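Long-range contacts in 2,3-dihydroxybenzoate-AMP ligase (Mycobacterium smegmatis, PDB 5KEI), which belongs to the ANL superfamily, pairing a large AMP-binding region with a smaller C-terminal domain: residues Leu323-Leu333 against Val341-Val352; Asn104-Leu112 against Val251-Leu261. All blocks are in the same frame, centred on the assembly; numbering follows the deposited sequence.

Interaction 1 of 2, residues Leu323-Leu333 against Val341-Val352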
ATOM      1  N   LEU A 323      -4.748 -22.974  14.232  1.00 45.83           N
ATOM      2  CA  LEU A 323      -3.859 -22.064  13.513  1.00 40.42           C
ATOM      3  C   LEU A 323      -2.672 -22.833  12.890  1.00 35.74           C
ATOM      4  O   LEU A 323      -2.123 -23.751  13.489  1.00 41.71           O
ATOM      5  CB  LEU A 323      -3.382 -20.953  14.462  1.00 32.21           C
ATOM      6  CG  LEU A 323      -2.769 -19.677  13.878  1.00 36.38           C
ATOM      7  CD1 LEU A 323      -3.790 -18.835  13.127  1.00 38.17           C
ATOM      8  CD2 LEU A 323      -2.118 -18.848  14.962  1.00 37.66           C
ATOM      9  N   ARG A 324      -2.301 -22.470  11.674  1.00 34.38           N
ATOM     10  CA  ARG A 324      -1.257 -23.175  10.951  1.00 36.05           C
ATOM     11  C   ARG A 324      -0.354 -22.209  10.206  1.00 34.77           C
ATOM     12  O   ARG A 324       0.767 -22.553   9.839  1.00 34.38           O
ATOM     13  CB  ARG A 324      -1.862 -24.156   9.956  1.00 38.35           C
ATOM     14  CG  ARG A 324      -2.569 -23.486   8.800  1.00 32.96           C
ATOM     15  CD  ARG A 324      -2.149 -24.122   7.505  1.00 40.95           C
ATOM     16  NE  ARG A 324      -2.784 -23.535   6.324  1.00 36.41           N
ATOM     17  CZ  ARG A 324      -2.125 -23.074   5.267  1.00 34.76           C
ATOM     18  NH1 ARG A 324      -0.798 -23.111   5.242  1.00 31.22           N
ATOM     19  NH2 ARG A 324      -2.796 -22.582   4.229  1.00 37.47           N
ATOM     20  N   LEU A 325      -0.862 -21.004   9.970  1.00 33.51           N
ATOM     21  CA  LEU A 325      -0.110 -19.970   9.282  1.00 30.10           C
ATOM     22  C   LEU A 325      -0.299 -18.646   9.999  1.00 31.07           C
ATOM     23  O   LEU A 325      -1.388 -18.069   9.981  1.00 28.56           O
ATOM     24  CB  LEU A 325      -0.540 -19.846   7.810  1.00 29.64           C
ATOM     25  CG  LEU A 325       0.123 -18.713   6.996  1.00 28.31           C
ATOM     26  CD1 LEU A 325       1.605 -18.948   6.786  1.00 25.98           C
ATOM     27  CD2 LEU A 325      -0.560 -18.545   5.670  1.00 23.43           C
ATOM     28  N   LEU A 326       0.767 -18.184  10.638  1.00 29.67           N
ATOM     29  CA  LEU A 326       0.838 -16.837  11.182  1.00 24.03           C
ATOM     30  C   LEU A 326       1.844 -16.023  10.386  1.00 24.46           C
ATOM     31  O   LEU A 326       3.050 -16.208  10.520  1.00 26.71           O
ATOM     32  CB  LEU A 326       1.224 -16.862  12.654  1.00 27.83           C
ATOM     33  CG  LEU A 326       1.383 -15.487  13.306  1.00 31.33           C
ATOM     34  CD1 LEU A 326       0.092 -14.736  13.177  1.00 29.46           C
ATOM     35  CD2 LEU A 326       1.740 -15.646  14.754  1.00 27.33           C
ATOM     36  N   GLN A 327       1.338 -15.147   9.525  1.00 23.95           N
ATOM     37  CA  GLN A 327       2.192 -14.230   8.791  1.00 26.30           C
ATOM     38  C   GLN A 327       2.536 -13.055   9.685  1.00 26.08           C
ATOM     39  O   GLN A 327       1.690 -12.586  10.454  1.00 29.35           O
ATOM     40  CB  GLN A 327       1.520 -13.697   7.518  1.00 24.06           C
ATOM     41  CG  GLN A 327       0.965 -14.710   6.545  1.00 22.02           C
ATOM     42  CD  GLN A 327       0.252 -14.024   5.369  1.00 26.80           C
ATOM     43  OE1 GLN A 327      -0.805 -13.400   5.540  1.00 25.72           O
ATOM     44  NE2 GLN A 327       0.858 -14.096   4.186  1.00 20.69           N
ATOM     45  N   VAL A 328       3.771 -12.575   9.585  1.00 29.04           N
ATOM     46  CA  VAL A 328       4.176 -11.361  10.281  1.00 24.37           C
ATOM     47  C   VAL A 328       4.937 -10.442   9.324  1.00 24.87           C
ATOM     48  O   VAL A 328       5.901 -10.845   8.681  1.00 27.75           O
ATOM     49  CB  VAL A 328       5.012 -11.683  11.514  1.00 29.82           C
ATOM     50  CG1 VAL A 328       5.466 -10.388  12.217  1.00 29.02           C
ATOM     51  CG2 VAL A 328       4.202 -12.564  12.466  1.00 26.56           C
ATOM     52  N   GLY A 329       4.455  -9.212   9.200  1.00 24.86           N
ATOM     53  CA  GLY A 329       5.022  -8.252   8.276  1.00 28.02           C
ATOM     54  C   GLY A 329       4.733  -6.850   8.765  1.00 33.75           C
ATOM     55  O   GLY A 329       4.191  -6.674   9.845  1.00 34.07           O
ATOM     56  N   GLY A 330       5.092  -5.847   7.975  1.00 36.06           N
ATOM     57  CA  GLY A 330       4.807  -4.476   8.337  1.00 34.61           C
ATOM     58  C   GLY A 330       5.932  -3.754   9.050  1.00 40.29           C
ATOM     59  O   GLY A 330       5.875  -2.529   9.218  1.00 56.10           O
ATOM     60  N   ALA A 331       6.944  -4.509   9.457  1.00 31.60           N
ATOM     61  CA  ALA A 331       8.131  -4.005  10.154  1.00 32.52           C
ATOM     62  C   ALA A 331       8.958  -5.238  10.458  1.00 26.21           C
ATOM     63  O   ALA A 331       8.435  -6.338  10.347  1.00 33.68           O
ATOM     64  CB  ALA A 331       7.772  -3.253  11.434  1.00 34.46           C
ATOM     65  N   LYS A 332      10.221  -5.094  10.844  1.00 31.56           N
ATOM     66  CA  LYS A 332      11.069  -6.292  10.947  1.00 33.01           C
ATOM     67  C   LYS A 332      10.855  -7.090  12.237  1.00 26.71           C
ATOM     68  O   LYS A 332      10.982  -6.577  13.325  1.00 32.48           O
ATOM     69  CB  LYS A 332      12.548  -5.935  10.811  1.00 33.34           C
ATOM     70  CG  LYS A 332      13.481  -7.169  10.783  1.00 34.35           C
ATOM     71  CD  LYS A 332      14.942  -6.771  10.956  1.00 36.73           C
ATOM     72  CE  LYS A 332      15.880  -7.921  10.670  1.00 33.75           C
ATOM     73  NZ  LYS A 332      15.392  -9.128  11.371  1.00 40.91           N
ATOM     74  N   LEU A 333      10.523  -8.364  12.095  1.00 29.13           N
ATOM     75  CA  LEU A 333      10.464  -9.239  13.251  1.00 29.28           C
ATOM     76  C   LEU A 333      11.883  -9.607  13.672  1.00 33.35           C
ATOM     77  O   LEU A 333      12.617 -10.246  12.914  1.00 25.59           O
ATOM     78  CB  LEU A 333       9.659 -10.494  12.946  1.00 26.37           C
ATOM     79  CG  LEU A 333       9.387 -11.410  14.131  1.00 27.48           C
ATOM     80  CD1 LEU A 333       8.634 -10.652  15.197  1.00 24.10           C
ATOM     81  CD2 LEU A 333       8.602 -12.637  13.684  1.00 29.25           C
ATOM     82  N   VAL A 341       7.477 -16.214  19.134  1.00 32.29           N
ATOM     83  CA  VAL A 341       6.262 -16.446  18.386  1.00 31.49           C
ATOM     84  C   VAL A 341       6.081 -17.912  18.012  1.00 34.06           C
ATOM     85  O   VAL A 341       4.993 -18.459  18.173  1.00 39.56           O
ATOM     86  CB  VAL A 341       6.236 -15.586  17.120  1.00 30.39           C
ATOM     87  CG1 VAL A 341       5.195 -16.111  16.127  1.00 33.37           C
ATOM     88  CG2 VAL A 341       5.980 -14.142  17.495  1.00 25.70           C
ATOM     89  N   ARG A 342       7.116 -18.580  17.523  1.00 31.44           N
ATOM     90  CA  ARG A 342       6.855 -19.962  17.139  1.00 38.97           C
ATOM     91  C   ARG A 342       7.265 -20.966  18.213  1.00 35.96           C
ATOM     92  O   ARG A 342       7.490 -22.134  17.938  1.00 43.37           O
ATOM     93  CB  ARG A 342       7.500 -20.292  15.784  1.00 37.28           C
ATOM     94  CG  ARG A 342       8.950 -20.046  15.634  1.00 34.64           C
ATOM     95  CD  ARG A 342       9.331 -20.233  14.165  1.00 34.30           C
ATOM     96  NE  ARG A 342       8.962 -21.555  13.654  1.00 37.36           N
ATOM     97  CZ  ARG A 342       9.597 -22.693  13.954  1.00 40.21           C
ATOM     98  NH1 ARG A 342      10.640 -22.698  14.789  1.00 36.46           N
ATOM     99  NH2 ARG A 342       9.175 -23.835  13.430  1.00 36.91           N
ATOM    100  N   GLY A 343       7.330 -20.503  19.450  1.00 39.26           N
ATOM    101  CA  GLY A 343       7.428 -21.410  20.576  1.00 37.61           C
ATOM    102  C   GLY A 343       6.162 -21.292  21.404  1.00 41.52           C
ATOM    103  O   GLY A 343       5.780 -22.210  22.123  1.00 44.16           O
ATOM    104  N   ALA A 344       5.496 -20.148  21.278  1.00 45.34           N
ATOM    105  CA  ALA A 344       4.342 -19.835  22.107  1.00 42.91           C
ATOM    106  C   ALA A 344       3.035 -19.772  21.315  1.00 45.49           C
ATOM    107  O   ALA A 344       1.959 -19.900  21.898  1.00 51.36           O
ATOM    108  CB  ALA A 344       4.577 -18.524  22.834  1.00 38.00           C
ATOM    109  N   LEU A 345       3.116 -19.575  20.000  1.00 44.09           N
ATOM    110  CA  LEU A 345       1.904 -19.417  19.180  1.00 43.02           C
ATOM    111  C   LEU A 345       1.694 -20.522  18.151  1.00 45.41           C
ATOM    112  O   LEU A 345       0.649 -21.164  18.135  1.00 50.42           O
ATOM    113  CB  LEU A 345       1.915 -18.071  18.449  1.00 43.07           C
ATOM    114  CG  LEU A 345       1.664 -16.795  19.248  1.00 41.92           C
ATOM    115  CD1 LEU A 345       1.594 -15.602  18.291  1.00 37.43           C
ATOM    116  CD2 LEU A 345       0.380 -16.918  20.058  1.00 39.45           C
ATOM    117  N   THR A 346       2.678 -20.708  17.278  1.00 40.66           N
ATOM    118  CA  THR A 346       2.609 -21.676  16.188  1.00 36.27           C
ATOM    119  C   THR A 346       3.963 -21.724  15.473  1.00 41.07           C
ATOM    120  O   THR A 346       4.563 -20.677  15.202  1.00 39.77           O
ATOM    121  CB  THR A 346       1.485 -21.343  15.144  1.00 37.94           C
ATOM    122  OG1 THR A 346       1.580 -22.247  14.037  1.00 34.72           O
ATOM    123  CG2 THR A 346       1.601 -19.902  14.618  1.00 34.73           C
ATOM    124  N   PRO A 347       4.451 -22.940  15.163  1.00 39.66           N
ATOM    125  CA  PRO A 347       5.693 -23.051  14.393  1.00 35.08           C
ATOM    126  C   PRO A 347       5.487 -22.523  12.978  1.00 32.79           C
ATOM    127  O   PRO A 347       6.462 -22.236  12.277  1.00 31.24           O
ATOM    128  CB  PRO A 347       5.978 -24.558  14.391  1.00 37.30           C
ATOM    129  CG  PRO A 347       4.652 -25.193  14.590  1.00 38.21           C
ATOM    130  CD  PRO A 347       3.860 -24.259  15.459  1.00 34.82           C
ATOM    131  N   GLY A 348       4.217 -22.405  12.586  1.00 33.14           N
ATOM    132  CA  GLY A 348       3.821 -22.012  11.244  1.00 31.45           C
ATOM    133  C   GLY A 348       3.938 -20.519  10.978  1.00 31.79           C
ATOM    134  O   GLY A 348       3.068 -19.928  10.356  1.00 35.09           O
ATOM    135  N   LEU A 349       5.021 -19.922  11.459  1.00 29.89           N
ATOM    136  CA  LEU A 349       5.342 -18.534  11.211  1.00 31.21           C
ATOM    137  C   LEU A 349       5.733 -18.364   9.761  1.00 29.71           C
ATOM    138  O   LEU A 349       6.427 -19.214   9.193  1.00 33.87           O
ATOM    139  CB  LEU A 349       6.485 -18.072  12.123  1.00 27.21           C
ATOM    140  CG  LEU A 349       7.280 -16.818  11.737  1.00 30.11           C
ATOM    141  CD1 LEU A 349       6.437 -15.556  11.946  1.00 29.53           C
ATOM    142  CD2 LEU A 349       8.623 -16.735  12.495  1.00 23.17           C
ATOM    143  N   GLN A 350       5.275 -17.277   9.153  1.00 22.90           N
ATOM    144  CA  GLN A 350       5.797 -16.880   7.856  1.00 24.08           C
ATOM    145  C   GLN A 350       6.179 -15.423   7.925  1.00 26.06           C
ATOM    146  O   GLN A 350       5.373 -14.597   8.349  1.00 24.56           O
ATOM    147  CB  GLN A 350       4.778 -17.107   6.757  1.00 25.66           C
ATOM    148  CG  GLN A 350       5.264 -16.711   5.387  1.00 23.79           C
ATOM    149  CD  GLN A 350       4.154 -16.783   4.385  1.00 27.75           C
ATOM    150  OE1 GLN A 350       3.135 -16.114   4.547  1.00 29.99           O
ATOM    151  NE2 GLN A 350       4.321 -17.609   3.350  1.00 26.40           N
ATOM    152  N   GLN A 351       7.413 -15.099   7.551  1.00 26.81           N
ATOM    153  CA  GLN A 351       7.808 -13.699   7.514  1.00 27.57           C
ATOM    154  C   GLN A 351       7.474 -13.130   6.145  1.00 30.06           C
ATOM    155  O   GLN A 351       7.675 -13.779   5.100  1.00 29.28           O
ATOM    156  CB  GLN A 351       9.294 -13.514   7.856  1.00 26.39           C
ATOM    157  CG  GLN A 351       9.626 -13.861   9.314  1.00 28.69           C
ATOM    158  CD  GLN A 351      10.788 -13.048   9.912  1.00 29.58           C
ATOM    159  OE1 GLN A 351      10.920 -11.853   9.661  1.00 27.30           O
ATOM    160  NE2 GLN A 351      11.628 -13.709  10.714  1.00 31.96           N
ATOM    161  N   VAL A 352       6.913 -11.927   6.163  1.00 31.04           N
ATOM    162  CA  VAL A 352       6.538 -11.241   4.940  1.00 29.83           C
ATOM    163  C   VAL A 352       7.135  -9.835   4.908  1.00 26.61           C
ATOM    164  O   VAL A 352       6.854  -9.025   5.770  1.00 34.90           O
ATOM    165  CB  VAL A 352       5.011 -11.141   4.800  1.00 26.85           C
ATOM    166  CG1 VAL A 352       4.647 -10.542   3.432  1.00 23.26           C
ATOM    167  CG2 VAL A 352       4.373 -12.506   5.018  1.00 21.67           C
TER
HETATM  168  O   HOH W   1       9.019  -7.680   7.265  1.00 34.35           O
HETATM  169  O   HOH W   2      14.206 -12.033  11.860  1.00 27.50           O
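The side chains of Q327 and Q350 run alongside each other in the same direction, their amide planes 43° apart, where two strands of a right-handed beta-alpha-beta crossover pair in parallel. Q327 NE2 donates to Q350 OE1 at 3.1 Å; the acceptor lies in the amide plane of Q327, and the donor sits nearly on the C=O line of Q350. Both amides have further partners: Q327 NE2 also reaches C263 O, while Q350 NE2 donates to T363 O, so neither buried amide depends on the other alone. On the same face L325 CD1 packs against Q350 CB at 3.7 Å.

Strands 325-328 and 349-352 run 26° apart, tied by a regular ladder: L326 N to G348 O, Q350 N to L326 O, V328 N to Q350 O and V352 N to V328 O.

The face bearing L326, V328 and L349 is largely apolar, though Q351 lies on it too. L326 puts CG anti to its N (chi1 178°), and CD2 reaches V341 CG1 of the connecting helix at 3.7 Å and L345 CD1 just after it. V328 CG2 touches L349 CD1, which L333 meets tip to tip. T346 OG1 accepts from G348 N in an ST turn at 3.0 Å, while T346 CG2 packs 3.6 Å from L326 CB.

Interaction 2 of 2, residues Asn104-Leu112 against Val251-Leu261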
ATOM      1  N   ASN A 104     -13.361  -3.071   9.902  1.00 37.10           N
ATOM      2  CA  ASN A 104     -13.330  -4.501   9.572  1.00 32.50           C
ATOM      3  C   ASN A 104     -14.664  -5.199   9.808  1.00 32.36           C
ATOM      4  O   ASN A 104     -14.920  -5.746  10.876  1.00 30.64           O
ATOM      5  CB  ASN A 104     -12.242  -5.214  10.365  1.00 31.19           C
ATOM      6  CG  ASN A 104     -10.873  -4.964   9.798  1.00 32.03           C
ATOM      7  OD1 ASN A 104     -10.681  -4.066   8.957  1.00 28.98           O
ATOM      8  ND2 ASN A 104      -9.908  -5.763  10.235  1.00 29.58           N
ATOM      9  N   THR A 105     -15.477  -5.187   8.759  1.00 33.42           N
ATOM     10  CA  THR A 105     -16.855  -5.651   8.739  1.00 34.13           C
ATOM     11  C   THR A 105     -17.010  -6.521   7.493  1.00 35.07           C
ATOM     12  O   THR A 105     -16.278  -6.327   6.519  1.00 34.21           O
ATOM     13  CB  THR A 105     -17.863  -4.431   8.702  1.00 38.97           C
ATOM     14  OG1 THR A 105     -19.168  -4.875   8.337  1.00 38.46           O
ATOM     15  CG2 THR A 105     -17.427  -3.330   7.675  1.00 36.85           C
ATOM     16  N   ALA A 106     -17.942  -7.472   7.501  1.00 34.92           N
ATOM     17  CA  ALA A 106     -18.255  -8.199   6.269  1.00 34.11           C
ATOM     18  C   ALA A 106     -18.626  -7.207   5.178  1.00 35.97           C
ATOM     19  O   ALA A 106     -18.342  -7.425   4.005  1.00 39.61           O
ATOM     20  CB  ALA A 106     -19.383  -9.191   6.483  1.00 36.07           C
ATOM     21  N   GLU A 107     -19.234  -6.096   5.581  1.00 33.43           N
ATOM     22  CA  GLU A 107     -19.673  -5.062   4.655  1.00 35.57           C
ATOM     23  C   GLU A 107     -18.512  -4.472   3.833  1.00 36.39           C
ATOM     24  O   GLU A 107     -18.730  -3.881   2.767  1.00 32.97           O
ATOM     25  CB  GLU A 107     -20.405  -3.959   5.426  1.00 34.22           C
ATOM     26  CG  GLU A 107     -21.325  -3.104   4.580  1.00 39.56           C
ATOM     27  CD  GLU A 107     -22.426  -3.901   3.886  1.00 41.50           C
ATOM     28  OE1 GLU A 107     -22.828  -4.970   4.402  1.00 46.90           O
ATOM     29  OE2 GLU A 107     -22.889  -3.456   2.814  1.00 44.83           O
ATOM     30  N   PHE A 108     -17.283  -4.637   4.322  1.00 33.71           N
ATOM     31  CA  PHE A 108     -16.112  -4.152   3.591  1.00 33.37           C
ATOM     32  C   PHE A 108     -16.033  -4.865   2.237  1.00 32.32           C
ATOM     33  O   PHE A 108     -15.730  -4.242   1.210  1.00 29.68           O
ATOM     34  CB  PHE A 108     -14.817  -4.353   4.418  1.00 33.51           C
ATOM     35  CG  PHE A 108     -13.545  -4.073   3.649  1.00 31.13           C
ATOM     36  CD1 PHE A 108     -13.005  -2.798   3.604  1.00 27.15           C
ATOM     37  CD2 PHE A 108     -12.897  -5.087   2.961  1.00 30.22           C
ATOM     38  CE1 PHE A 108     -11.851  -2.545   2.893  1.00 30.86           C
ATOM     39  CE2 PHE A 108     -11.738  -4.837   2.243  1.00 31.02           C
ATOM     40  CZ  PHE A 108     -11.209  -3.569   2.214  1.00 28.82           C
ATOM     41  N   ALA A 109     -16.318  -6.168   2.249  1.00 30.07           N
ATOM     42  CA  ALA A 109     -16.363  -6.971   1.028  1.00 34.85           C
ATOM     43  C   ALA A 109     -17.520  -6.555   0.120  1.00 30.15           C
ATOM     44  O   ALA A 109     -17.375  -6.565  -1.097  1.00 32.22           O
ATOM     45  CB  ALA A 109     -16.464  -8.497   1.363  1.00 29.92           C
ATOM     46  N   VAL A 110     -18.665  -6.211   0.709  1.00 32.67           N
ATOM     47  CA  VAL A 110     -19.826  -5.763  -0.068  1.00 31.91           C
ATOM     48  C   VAL A 110     -19.499  -4.469  -0.805  1.00 33.17           C
ATOM     49  O   VAL A 110     -19.799  -4.337  -1.989  1.00 34.65           O
ATOM     50  CB  VAL A 110     -21.064  -5.547   0.818  1.00 31.53           C
ATOM     51  CG1 VAL A 110     -22.270  -5.172  -0.029  1.00 29.58           C
ATOM     52  CG2 VAL A 110     -21.333  -6.786   1.665  1.00 29.45           C
ATOM     53  N   ALA A 111     -18.849  -3.535  -0.110  1.00 29.36           N
ATOM     54  CA  ALA A 111     -18.402  -2.286  -0.719  1.00 30.73           C
ATOM     55  C   ALA A 111     -17.325  -2.476  -1.805  1.00 34.49           C
ATOM     56  O   ALA A 111     -17.398  -1.855  -2.868  1.00 33.94           O
ATOM     57  CB  ALA A 111     -17.887  -1.347   0.350  1.00 27.55           C
ATOM     58  N   LEU A 112     -16.323  -3.316  -1.546  1.00 31.08           N
ATOM     59  CA  LEU A 112     -15.230  -3.477  -2.494  1.00 27.09           C
ATOM     60  C   LEU A 112     -15.752  -4.003  -3.851  1.00 29.70           C
ATOM     61  O   LEU A 112     -15.555  -3.365  -4.884  1.00 30.15           O
ATOM     62  CB  LEU A 112     -14.153  -4.393  -1.904  1.00 27.24           C
ATOM     63  CG  LEU A 112     -12.942  -4.727  -2.786  1.00 31.58           C
ATOM     64  CD1 LEU A 112     -12.123  -3.490  -3.165  1.00 23.63           C
ATOM     65  CD2 LEU A 112     -12.048  -5.782  -2.111  1.00 35.91           C
ATOM     66  N   VAL A 251      -8.908 -11.510   9.427  1.00 31.67           N
ATOM     67  CA  VAL A 251      -8.461 -10.166   9.085  1.00 26.22           C
ATOM     68  C   VAL A 251      -8.323  -9.366  10.362  1.00 31.26           C
ATOM     69  O   VAL A 251      -9.304  -8.862  10.902  1.00 32.66           O
ATOM     70  CB  VAL A 251      -9.444  -9.478   8.121  1.00 29.74           C
ATOM     71  CG1 VAL A 251      -9.002  -8.039   7.820  1.00 28.73           C
ATOM     72  CG2 VAL A 251      -9.565 -10.302   6.832  1.00 24.69           C
ATOM     73  N   ALA A 252      -7.097  -9.264  10.853  1.00 32.57           N
ATOM     74  CA  ALA A 252      -6.843  -8.592  12.120  1.00 35.40           C
ATOM     75  C   ALA A 252      -6.297  -7.176  11.901  1.00 31.35           C
ATOM     76  O   ALA A 252      -6.523  -6.274  12.712  1.00 34.78           O
ATOM     77  CB  ALA A 252      -5.879  -9.419  12.967  1.00 33.93           C
ATOM     78  N   LEU A 253      -5.572  -6.997  10.805  1.00 31.05           N
ATOM     79  CA  LEU A 253      -5.090  -5.684  10.389  1.00 31.21           C
ATOM     80  C   LEU A 253      -6.203  -4.920   9.645  1.00 31.86           C
ATOM     81  O   LEU A 253      -7.203  -5.524   9.265  1.00 27.23           O
ATOM     82  CB  LEU A 253      -3.852  -5.860   9.514  1.00 27.01           C
ATOM     83  CG  LEU A 253      -2.710  -6.539  10.269  1.00 32.05           C
ATOM     84  CD1 LEU A 253      -1.699  -7.171   9.297  1.00 22.63           C
ATOM     85  CD2 LEU A 253      -2.043  -5.532  11.216  1.00 22.55           C
ATOM     86  N   PRO A 254      -6.042  -3.599   9.439  1.00 31.27           N
ATOM     87  CA  PRO A 254      -7.077  -2.858   8.697  1.00 33.32           C
ATOM     88  C   PRO A 254      -7.291  -3.405   7.285  1.00 27.99           C
ATOM     89  O   PRO A 254      -6.361  -3.431   6.485  1.00 31.37           O
ATOM     90  CB  PRO A 254      -6.528  -1.429   8.651  1.00 27.41           C
ATOM     91  CG  PRO A 254      -5.105  -1.535   9.033  1.00 28.63           C
ATOM     92  CD  PRO A 254      -4.997  -2.702   9.945  1.00 28.54           C
ATOM     93  N   ALA A 255      -8.515  -3.826   6.995  1.00 27.36           N
ATOM     94  CA  ALA A 255      -8.818  -4.569   5.775  1.00 27.88           C
ATOM     95  C   ALA A 255      -8.372  -3.881   4.487  1.00 29.03           C
ATOM     96  O   ALA A 255      -8.149  -4.552   3.485  1.00 30.61           O
ATOM     97  CB  ALA A 255     -10.313  -4.868   5.707  1.00 26.78           C
ATOM     98  N   ALA A 256      -8.215  -2.560   4.501  1.00 30.00           N
ATOM     99  CA  ALA A 256      -7.911  -1.852   3.252  1.00 34.03           C
ATOM    100  C   ALA A 256      -6.425  -1.853   2.939  1.00 28.16           C
ATOM    101  O   ALA A 256      -6.016  -1.476   1.838  1.00 28.36           O
ATOM    102  CB  ALA A 256      -8.425  -0.424   3.296  1.00 30.67           C
ATOM    103  N   HIS A 257      -5.616  -2.262   3.905  1.00 24.71           N
ATOM    104  CA  HIS A 257      -4.182  -2.337   3.673  1.00 27.65           C
ATOM    105  C   HIS A 257      -3.847  -3.524   2.765  1.00 29.14           C
ATOM    106  O   HIS A 257      -4.430  -4.600   2.908  1.00 23.35           O
ATOM    107  CB  HIS A 257      -3.421  -2.460   4.992  1.00 22.03           C
ATOM    108  CG  HIS A 257      -1.942  -2.277   4.846  1.00 26.69           C
ATOM    109  ND1 HIS A 257      -1.111  -3.268   4.364  1.00 29.38           N
ATOM    110  CD2 HIS A 257      -1.145  -1.211   5.102  1.00 26.71           C
ATOM    111  CE1 HIS A 257       0.132  -2.827   4.344  1.00 28.18           C
ATOM    112  NE2 HIS A 257       0.139  -1.580   4.784  1.00 30.92           N
ATOM    113  N   ASN A 258      -2.911  -3.313   1.842  1.00 25.73           N
ATOM    114  CA  ASN A 258      -2.437  -4.351   0.939  1.00 23.17           C
ATOM    115  C   ASN A 258      -2.244  -5.721   1.618  1.00 27.93           C
ATOM    116  O   ASN A 258      -2.641  -6.759   1.078  1.00 22.42           O
ATOM    117  CB  ASN A 258      -1.121  -3.907   0.302  1.00 22.32           C
ATOM    118  CG  ASN A 258      -0.694  -4.809  -0.832  1.00 24.72           C
ATOM    119  OD1 ASN A 258      -1.536  -5.339  -1.558  1.00 24.34           O
ATOM    120  ND2 ASN A 258       0.610  -4.982  -1.002  1.00 25.09           N
ATOM    121  N   PHE A 259      -1.674  -5.710   2.818  1.00 25.46           N
ATOM    122  CA  PHE A 259      -1.237  -6.947   3.450  1.00 26.11           C
ATOM    123  C   PHE A 259      -2.433  -7.882   3.762  1.00 25.77           C
ATOM    124  O   PHE A 259      -2.437  -9.009   3.282  1.00 28.44           O
ATOM    125  CB  PHE A 259      -0.398  -6.616   4.698  1.00 25.40           C
ATOM    126  CG  PHE A 259       0.290  -7.803   5.324  1.00 24.69           C
ATOM    127  CD1 PHE A 259       0.460  -8.991   4.624  1.00 27.05           C
ATOM    128  CD2 PHE A 259       0.763  -7.725   6.629  1.00 29.30           C
ATOM    129  CE1 PHE A 259       1.091 -10.081   5.195  1.00 23.96           C
ATOM    130  CE2 PHE A 259       1.396  -8.825   7.227  1.00 32.96           C
ATOM    131  CZ  PHE A 259       1.566 -10.009   6.495  1.00 25.63           C
ATOM    132  N   PRO A 260      -3.462  -7.424   4.528  1.00 29.68           N
ATOM    133  CA  PRO A 260      -4.607  -8.347   4.684  1.00 24.21           C
ATOM    134  C   PRO A 260      -5.622  -8.289   3.541  1.00 31.21           C
ATOM    135  O   PRO A 260      -6.629  -9.010   3.580  1.00 29.02           O
ATOM    136  CB  PRO A 260      -5.277  -7.870   5.973  1.00 25.01           C
ATOM    137  CG  PRO A 260      -4.987  -6.379   5.994  1.00 27.94           C
ATOM    138  CD  PRO A 260      -3.613  -6.213   5.375  1.00 23.80           C
ATOM    139  N   LEU A 261      -5.393  -7.431   2.554  1.00 23.67           N
ATOM    140  CA  LEU A 261      -6.304  -7.370   1.423  1.00 24.92           C
ATOM    141  C   LEU A 261      -5.953  -8.414   0.340  1.00 27.04           C
ATOM    142  O   LEU A 261      -6.833  -9.042  -0.236  1.00 25.30           O
ATOM    143  CB  LEU A 261      -6.305  -5.954   0.836  1.00 25.25           C
ATOM    144  CG  LEU A 261      -7.290  -5.698  -0.294  1.00 25.75           C
ATOM    145  CD1 LEU A 261      -8.706  -6.041   0.157  1.00 21.69           C
ATOM    146  CD2 LEU A 261      -7.171  -4.235  -0.737  1.00 27.31           C
TER
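Hydrogen bonding between N104 and the backbone of 251-255 forms the polar half of this contact. The side-chain amide works in both directions: OD1 of N104 accepts from A255 N at 2.9 Å, and ND2 of N104 donates to L253 O, also at 2.9 Å. The second bond is almost straight, 178° at the hydrogen, with L253 O in the amide plane of N104 but the donor well above the carbonyl plane of L253. A weak bond from N104 ND2 to V251 O and a hydrogen bond to T279 O add to the grip, which fixes the rotation of the amide. CG stands anti to the carbonyl carbon (chi1 -77°), directing OD1 to the turn at A255 and ND2 to the carbonyls just before it.

Aromatic contact comes from F108. The methyl CB of A255 sits over the centre of the ring, 3.6 Å from the centroid and 6° off the normal, a CH-pi interaction. At the ring edge, L261 CD1 lies 3.9 Å from F108 CE2.

Further apolar contacts join F108 CE1 to A256 CB and L112 CD2 to L261 CD1, each at 4.0 Å.

Each segment carries its own capping bond: T105 OG1 accepts from E107 N, and H257 ND1, at an N-cap, from F259 N. Through F108 and L112, helix 107-117 faces the type I turn 254-257 and helix 258-262, with F278 of strand 275-278 and M124 of strand 121-124 packing around F108.

Both contacts belong to the AMP-binding part of the chain, their centres about 20 Å apart. Along the chain they come in series, interaction 2 being complete before interaction 1 begins. The nine-stranded mixed sheet relates them: V251 ends strand 248-251, and strand 298-301 separates it from the 325-328 and 349-354 pair of interaction 1. Interaction 2 reaches beyond that sheet to helix 107-117, which follows strand 97-101 of the seven-stranded sheet, and so it joins the two sheets' layers. The contacts also meet directly: the F259 ring packs on Q327 CB, G329 N and V352 CG1, linking helix 258-262 to the paired strands of interaction 1.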